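Local coordinates for protein HTH-type transcriptional regulator LysG (Mycobacterium tuberculosis, PDB 3ISP) that probably activates expression of the exporter LysE and represses its own gene, acting as a DNA-binding homodimer of the LysR family, at residues I99-A103 / D104-T108; S192-N196 / R197-L201. One frame throughout, in Å; residues are numbered along the deposited sequence.

Overall arrangement
Beyond the DNA-binding helices at the N terminus, both contacts fall in the regulatory domain, and both are local turns. Following the chain, contact 1 (99-108) comes first, where strand 95-101 of the six-stranded sheet breaks off and helix 103-107 starts. Contact 2 (192-201) opens much later, in the loop between helices 171-177 and 201-210, and closes as the latter helix begins. The two lie in series, neither nested nor crossed, with centres about 17 Å apart. They nevertheless meet through one long side chain: CH2 of Trp195 packs against CB of Ala103 at 3.4 Å, joining the start of one helix to the loop that leads into another.

Contact 1: residues I99-A103 / D104-T108; sequences IAVNA and DSMAT
The backbone carbonyl of Asn102 is gripped twice as the chain turns into helix 103-107. Ser105 N donates to Asn102 O at 2.9 Å, reaching it from 46° above the carbonyl plane, while Met106 N reaches Asn102 O at 3.2 Å in that plane. At the next residue, Ala107 N donates to Ala103 O at 3.2 Å, and Thr108 OG1 folds back to give its proton to Asp104 O at 2.8 Å.

At the N-cap, Asn102 also reaches forward with its side chain. Its chi1 of 66° places CG between the backbone N and the carbonyl carbon, and the amide swings over Ser105; ND2 donates weakly to Ser105 OG, 2.6 Å away. The carboxylate of Asp104 looks away from this pair, with OD2 hydrogen-bonded to Tyr165 OH.

Packing takes over beneath the polar cap. Val101 CG1, anti to the backbone N, lies 4.0 Å from Met106 CB and also against Ser105 CB at 3.9 Å. Met106 then bends toward Val124 and Ile126 of strand 120-126, and it also touches Glu225 of the second subunit. This is the strand-to-helix corner of a beta-alpha-beta unit (95-101, 103-107, 120-126), with Asn102 at the N-cap position, in the periplasmic-binding-protein-like regulatory domain of LysR regulators.

Contact 2: residues S192-N196 / R197-L201; sequences SLAWN and RDDGL
Trp195 and Asp199 meet obliquely beside a type I beta turn over residues 196-199, in the loop that leads into helix 201-210. The indole and carboxylate planes stand 86° apart, nearly perpendicular, and Asp199 OD2 lies 3.9 Å from Trp195 CD1. What holds the pair is the backbone of the tryptophan: Trp195 N donates to Asp199 OD2 at 3.1 Å in an almost straight bond, N-H...O 169°, on the anti side of the carboxylate. Asp199 can reach back because its CG is anti to its own backbone N (chi1 -172°), which carries the carboxylate back to the backbone of Trp195; OD2 also rests near Ala194 CA. The indole itself meets the ring of Phe227 from helix 224-232.

Within the turn, Asp199 N donates to Asn196 O at 3.2 Å, arriving well above the carbonyl plane. The amide side chain of Asn196 folds over the same turn, and its OD1 takes two weak bonds, from Asp198 N at 2.9 Å and from Asp199 N at 3.2 Å. Arg197, at the turn's outer corner, heads off to a salt bridge between its NH2 and Asp123 OD2 of the second subunit, which ties this surface loop to a neighbouring subunit. The other carboxylate oxygen, Asp199 OD1, caps the coming helix in an Asx turn, accepting from Leu201 N at 3.1 Å from above the carboxylate plane.

Contact 1: residues I99-A103 / D104-T108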
ATOM      1  N   ILE A  99      -1.404   9.312  23.730  1.00 51.20           N
ATOM      2  CA  ILE A  99      -1.142  10.440  22.868  1.00 53.08           C
ATOM      3  C   ILE A  99      -0.024  10.158  21.885  1.00 51.11           C
ATOM      4  O   ILE A  99       0.983   9.552  22.230  1.00 54.75           O
ATOM      5  CB  ILE A  99      -0.908  11.746  23.672  1.00 55.66           C
ATOM      6  CG1 ILE A  99       0.353  11.677  24.504  1.00 50.63           C
ATOM      7  CG2 ILE A  99      -2.079  12.011  24.618  1.00 52.74           C
ATOM      8  CD1 ILE A  99       0.171  12.395  25.830  1.00 57.99           C
ATOM      9  N   ALA A 100      -0.232  10.575  20.644  1.00 46.99           N
ATOM     10  CA  ALA A 100       0.794  10.471  19.625  1.00 49.94           C
ATOM     11  C   ALA A 100       1.796  11.637  19.736  1.00 50.30           C
ATOM     12  O   ALA A 100       1.417  12.753  20.096  1.00 53.19           O
ATOM     13  CB  ALA A 100       0.143  10.436  18.253  1.00 49.86           C
ATOM     14  N   VAL A 101       3.069  11.375  19.438  1.00 47.88           N
ATOM     15  CA  VAL A 101       4.106  12.414  19.441  1.00 46.45           C
ATOM     16  C   VAL A 101       5.184  12.165  18.380  1.00 50.68           C
ATOM     17  O   VAL A 101       5.813  11.116  18.385  1.00 51.06           O
ATOM     18  CB  VAL A 101       4.817  12.490  20.803  1.00 47.28           C
ATOM     19  CG1 VAL A 101       5.865  13.575  20.793  1.00 46.86           C
ATOM     20  CG2 VAL A 101       3.820  12.744  21.914  1.00 51.00           C
ATOM     21  N   ASN A 102       5.402  13.127  17.481  1.00 50.25           N
ATOM     22  CA  ASN A 102       6.475  13.024  16.492  1.00 45.47           C
ATOM     23  C   ASN A 102       7.849  12.928  17.147  1.00 52.61           C
ATOM     24  O   ASN A 102       8.113  13.592  18.155  1.00 55.13           O
ATOM     25  CB  ASN A 102       6.444  14.180  15.491  1.00 47.15           C
ATOM     26  CG  ASN A 102       6.737  15.528  16.137  1.00 52.34           C
ATOM     27  OD1 ASN A 102       7.474  16.347  15.593  1.00 52.29           O
ATOM     28  ND2 ASN A 102       6.154  15.765  17.297  1.00 52.71           N
ATOM     29  N   ALA A 103       8.718  12.101  16.560  1.00 51.90           N
ATOM     30  CA  ALA A 103      10.025  11.760  17.132  1.00 46.22           C
ATOM     31  C   ALA A 103      10.821  12.968  17.600  1.00 46.85           C
ATOM     32  O   ALA A 103      11.361  12.977  18.695  1.00 48.41           O
ATOM     33  CB  ALA A 103      10.842  10.956  16.123  1.00 46.34           C
ATOM     34  N   ASP A 104      10.899  13.978  16.743  1.00 54.15           N
ATOM     35  CA  ASP A 104      11.631  15.205  17.035  1.00 52.28           C
ATOM     36  C   ASP A 104      11.101  15.980  18.250  1.00 51.48           C
ATOM     37  O   ASP A 104      11.870  16.640  18.948  1.00 51.99           O
ATOM     38  CB  ASP A 104      11.672  16.100  15.796  1.00 50.80           C
ATOM     39  CG  ASP A 104      12.643  15.590  14.749  1.00 57.52           C
ATOM     40  OD1 ASP A 104      13.544  14.795  15.118  1.00 51.92           O
ATOM     41  OD2 ASP A 104      12.504  15.986  13.565  1.00 54.70           O
ATOM     42  N   SER A 105       9.804  15.895  18.518  1.00 47.32           N
ATOM     43  CA  SER A 105       9.274  16.554  19.710  1.00 48.29           C
ATOM     44  C   SER A 105       9.594  15.794  20.981  1.00 49.84           C
ATOM     45  O   SER A 105       9.842  16.402  22.021  1.00 52.89           O
ATOM     46  CB  SER A 105       7.770  16.794  19.606  1.00 47.49           C
ATOM     47  OG  SER A 105       7.462  17.687  18.546  1.00 51.11           O
ATOM     48  N   MET A 106       9.582  14.467  20.906  1.00 49.16           N
ATOM     49  CA  MET A 106       9.824  13.665  22.098  1.00 54.44           C
ATOM     50  C   MET A 106      11.265  13.827  22.574  1.00 55.55           C
ATOM     51  O   MET A 106      11.539  13.798  23.767  1.00 60.94           O
ATOM     52  CB  MET A 106       9.485  12.184  21.864  1.00 55.92           C
ATOM     53  CG  MET A 106       9.877  11.258  23.023  1.00 56.33           C
ATOM     54  SD  MET A 106       9.039  11.590  24.594  1.00 47.71           S
ATOM     55  CE  MET A 106       7.397  11.186  24.139  1.00 36.56           C
ATOM     56  N   ALA A 107      12.184  14.013  21.642  1.00 55.33           N
ATOM     57  CA  ALA A 107      13.585  14.117  22.009  1.00 61.90           C
ATOM     58  C   ALA A 107      13.934  15.505  22.534  1.00 63.83           C
ATOM     59  O   ALA A 107      14.949  15.688  23.208  1.00 67.65           O
ATOM     60  CB  ALA A 107      14.474  13.759  20.837  1.00 56.51           C
ATOM     61  N   THR A 108      13.106  16.486  22.217  1.00 53.34           N
ATOM     62  CA  THR A 108      13.415  17.837  22.636  1.00 55.49           C
ATOM     63  C   THR A 108      12.460  18.312  23.722  1.00 58.75           C
ATOM     64  O   THR A 108      12.602  17.951  24.888  1.00 65.68           O
ATOM     65  CB  THR A 108      13.434  18.802  21.452  1.00 52.43           C
ATOM     66  OG1 THR A 108      12.164  18.777  20.795  1.00 56.75           O
ATOM     67  CG2 THR A 108      14.498  18.385  20.460  1.00 51.95           C
TER

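Contact 2: residues S192-N196 / R197-L201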
ATOM      1  N   SER A 192      23.701  12.875   1.929  1.00 57.07           N
ATOM      2  CA  SER A 192      22.756  13.415   2.908  1.00 62.03           C
ATOM      3  C   SER A 192      22.173  12.296   3.768  1.00 57.58           C
ATOM      4  O   SER A 192      22.281  11.122   3.435  1.00 59.16           O
ATOM      5  CB  SER A 192      21.638  14.223   2.235  1.00 54.40           C
ATOM      6  OG  SER A 192      20.717  13.373   1.577  1.00 57.72           O
ATOM      7  N   LEU A 193      21.571  12.669   4.887  1.00 54.36           N
ATOM      8  CA  LEU A 193      20.859  11.717   5.719  1.00 51.00           C
ATOM      9  C   LEU A 193      19.343  11.841   5.541  1.00 53.91           C
ATOM     10  O   LEU A 193      18.851  12.579   4.684  1.00 55.72           O
ATOM     11  CB  LEU A 193      21.206  11.951   7.180  1.00 49.43           C
ATOM     12  CG  LEU A 193      22.678  11.933   7.545  1.00 50.19           C
ATOM     13  CD1 LEU A 193      22.824  12.053   9.050  1.00 47.26           C
ATOM     14  CD2 LEU A 193      23.308  10.655   7.023  1.00 50.81           C
ATOM     15  N   ALA A 194      18.617  11.117   6.379  1.00 51.41           N
ATOM     16  CA  ALA A 194      17.168  11.100   6.354  1.00 58.71           C
ATOM     17  C   ALA A 194      16.669   9.957   7.232  1.00 58.99           C
ATOM     18  O   ALA A 194      17.350   8.945   7.389  1.00 57.70           O
ATOM     19  CB  ALA A 194      16.656  10.943   4.935  1.00 53.98           C
ATOM     20  N   TRP A 195      15.483  10.125   7.805  1.00 56.45           N
ATOM     21  CA  TRP A 195      14.892   9.081   8.624  1.00 59.87           C
ATOM     22  C   TRP A 195      14.364   7.953   7.764  1.00 58.47           C
ATOM     23  O   TRP A 195      14.378   6.791   8.172  1.00 60.78           O
ATOM     24  CB  TRP A 195      13.770   9.651   9.494  1.00 57.98           C
ATOM     25  CG  TRP A 195      14.297  10.321  10.700  1.00 52.37           C
ATOM     26  CD1 TRP A 195      15.201  11.353  10.742  1.00 55.10           C
ATOM     27  CD2 TRP A 195      13.978  10.009  12.053  1.00 48.71           C
ATOM     28  NE1 TRP A 195      15.465  11.695  12.050  1.00 54.26           N
ATOM     29  CE2 TRP A 195      14.726  10.885  12.874  1.00 50.40           C
ATOM     30  CE3 TRP A 195      13.140   9.073  12.654  1.00 50.92           C
ATOM     31  CZ2 TRP A 195      14.648  10.854  14.257  1.00 46.50           C
ATOM     32  CZ3 TRP A 195      13.071   9.040  14.035  1.00 54.48           C
ATOM     33  CH2 TRP A 195      13.820   9.930  14.821  1.00 50.56           C
ATOM     34  N   ASN A 196      13.904   8.310   6.571  1.00 56.63           N
ATOM     35  CA  ASN A 196      13.340   7.349   5.629  1.00 64.73           C
ATOM     36  C   ASN A 196      12.869   8.059   4.367  1.00 65.98           C
ATOM     37  O   ASN A 196      13.157   9.239   4.176  1.00 69.28           O
ATOM     38  CB  ASN A 196      12.194   6.568   6.274  1.00 62.81           C
ATOM     39  CG  ASN A 196      11.109   7.471   6.800  1.00 60.67           C
ATOM     40  OD1 ASN A 196      10.497   8.231   6.051  1.00 62.76           O
ATOM     41  ND2 ASN A 196      10.862   7.395   8.095  1.00 53.15           N
ATOM     42  N   ARG A 197      12.140   7.359   3.507  1.00 69.62           N
ATOM     43  CA  ARG A 197      11.743   7.943   2.222  1.00 72.36           C
ATOM     44  C   ARG A 197      10.750   9.094   2.380  1.00 68.46           C
ATOM     45  O   ARG A 197      10.814  10.083   1.647  1.00 72.44           O
ATOM     46  CB  ARG A 197      11.177   6.880   1.272  1.00 76.60           C
ATOM     47  CG  ARG A 197      11.822   5.509   1.403  1.00 73.66           C
ATOM     48  CD  ARG A 197      13.317   5.605   1.584  1.00 67.26           C
ATOM     49  NE  ARG A 197      13.884   4.298   1.883  1.00 73.34           N
ATOM     50  CZ  ARG A 197      14.352   3.463   0.960  1.00 76.79           C
ATOM     51  NH1 ARG A 197      14.318   3.808  -0.322  1.00 76.57           N
ATOM     52  NH2 ARG A 197      14.856   2.287   1.319  1.00 67.85           N
ATOM     53  N   ASP A 198       9.844   8.970   3.345  1.00 67.56           N
ATOM     54  CA  ASP A 198       8.824   9.994   3.568  1.00 68.59           C
ATOM     55  C   ASP A 198       9.392  11.263   4.230  1.00 68.28           C
ATOM     56  O   ASP A 198       8.733  12.312   4.266  1.00 70.17           O
ATOM     57  CB  ASP A 198       7.648   9.425   4.381  1.00 64.57           C
ATOM     58  CG  ASP A 198       7.123   8.104   3.815  1.00 77.05           C
ATOM     59  OD1 ASP A 198       7.362   7.821   2.610  1.00 71.00           O
ATOM     60  OD2 ASP A 198       6.478   7.344   4.582  1.00 73.97           O
ATOM     61  N   ASP A 199      10.611  11.168   4.752  1.00 65.81           N
ATOM     62  CA  ASP A 199      11.277  12.332   5.324  1.00 61.51           C
ATOM     63  C   ASP A 199      11.588  13.345   4.239  1.00 64.87           C
ATOM     64  O   ASP A 199      12.369  13.074   3.328  1.00 69.78           O
ATOM     65  CB  ASP A 199      12.563  11.940   6.036  1.00 60.64           C
ATOM     66  CG  ASP A 199      13.170  13.095   6.789  1.00 66.21           C
ATOM     67  OD1 ASP A 199      12.490  14.147   6.877  1.00 58.82           O
ATOM     68  OD2 ASP A 199      14.319  12.952   7.287  1.00 68.68           O
ATOM     69  N   GLY A 200      10.969  14.515   4.330  1.00 60.04           N
ATOM     70  CA  GLY A 200      11.136  15.523   3.307  1.00 58.44           C
ATOM     71  C   GLY A 200      11.980  16.674   3.804  1.00 61.86           C
ATOM     72  O   GLY A 200      12.289  17.600   3.049  1.00 58.90           O
ATOM     73  N   LEU A 201      12.348  16.615   5.081  1.00 56.16           N
ATOM     74  CA  LEU A 201      13.099  17.690   5.718  1.00 55.82           C
ATOM     75  C   LEU A 201      14.308  18.165   4.911  1.00 56.96           C
ATOM     76  O   LEU A 201      14.442  19.348   4.641  1.00 66.20           O
ATOM     77  CB  LEU A 201      13.506  17.285   7.133  1.00 52.21           C
ATOM     78  CG  LEU A 201      12.682  17.943   8.241  1.00 56.28           C
ATOM     79  CD1 LEU A 201      11.415  18.539   7.659  1.00 55.00           C
ATOM     80  CD2 LEU A 201      12.353  16.951   9.337  1.00 57.34           C
TER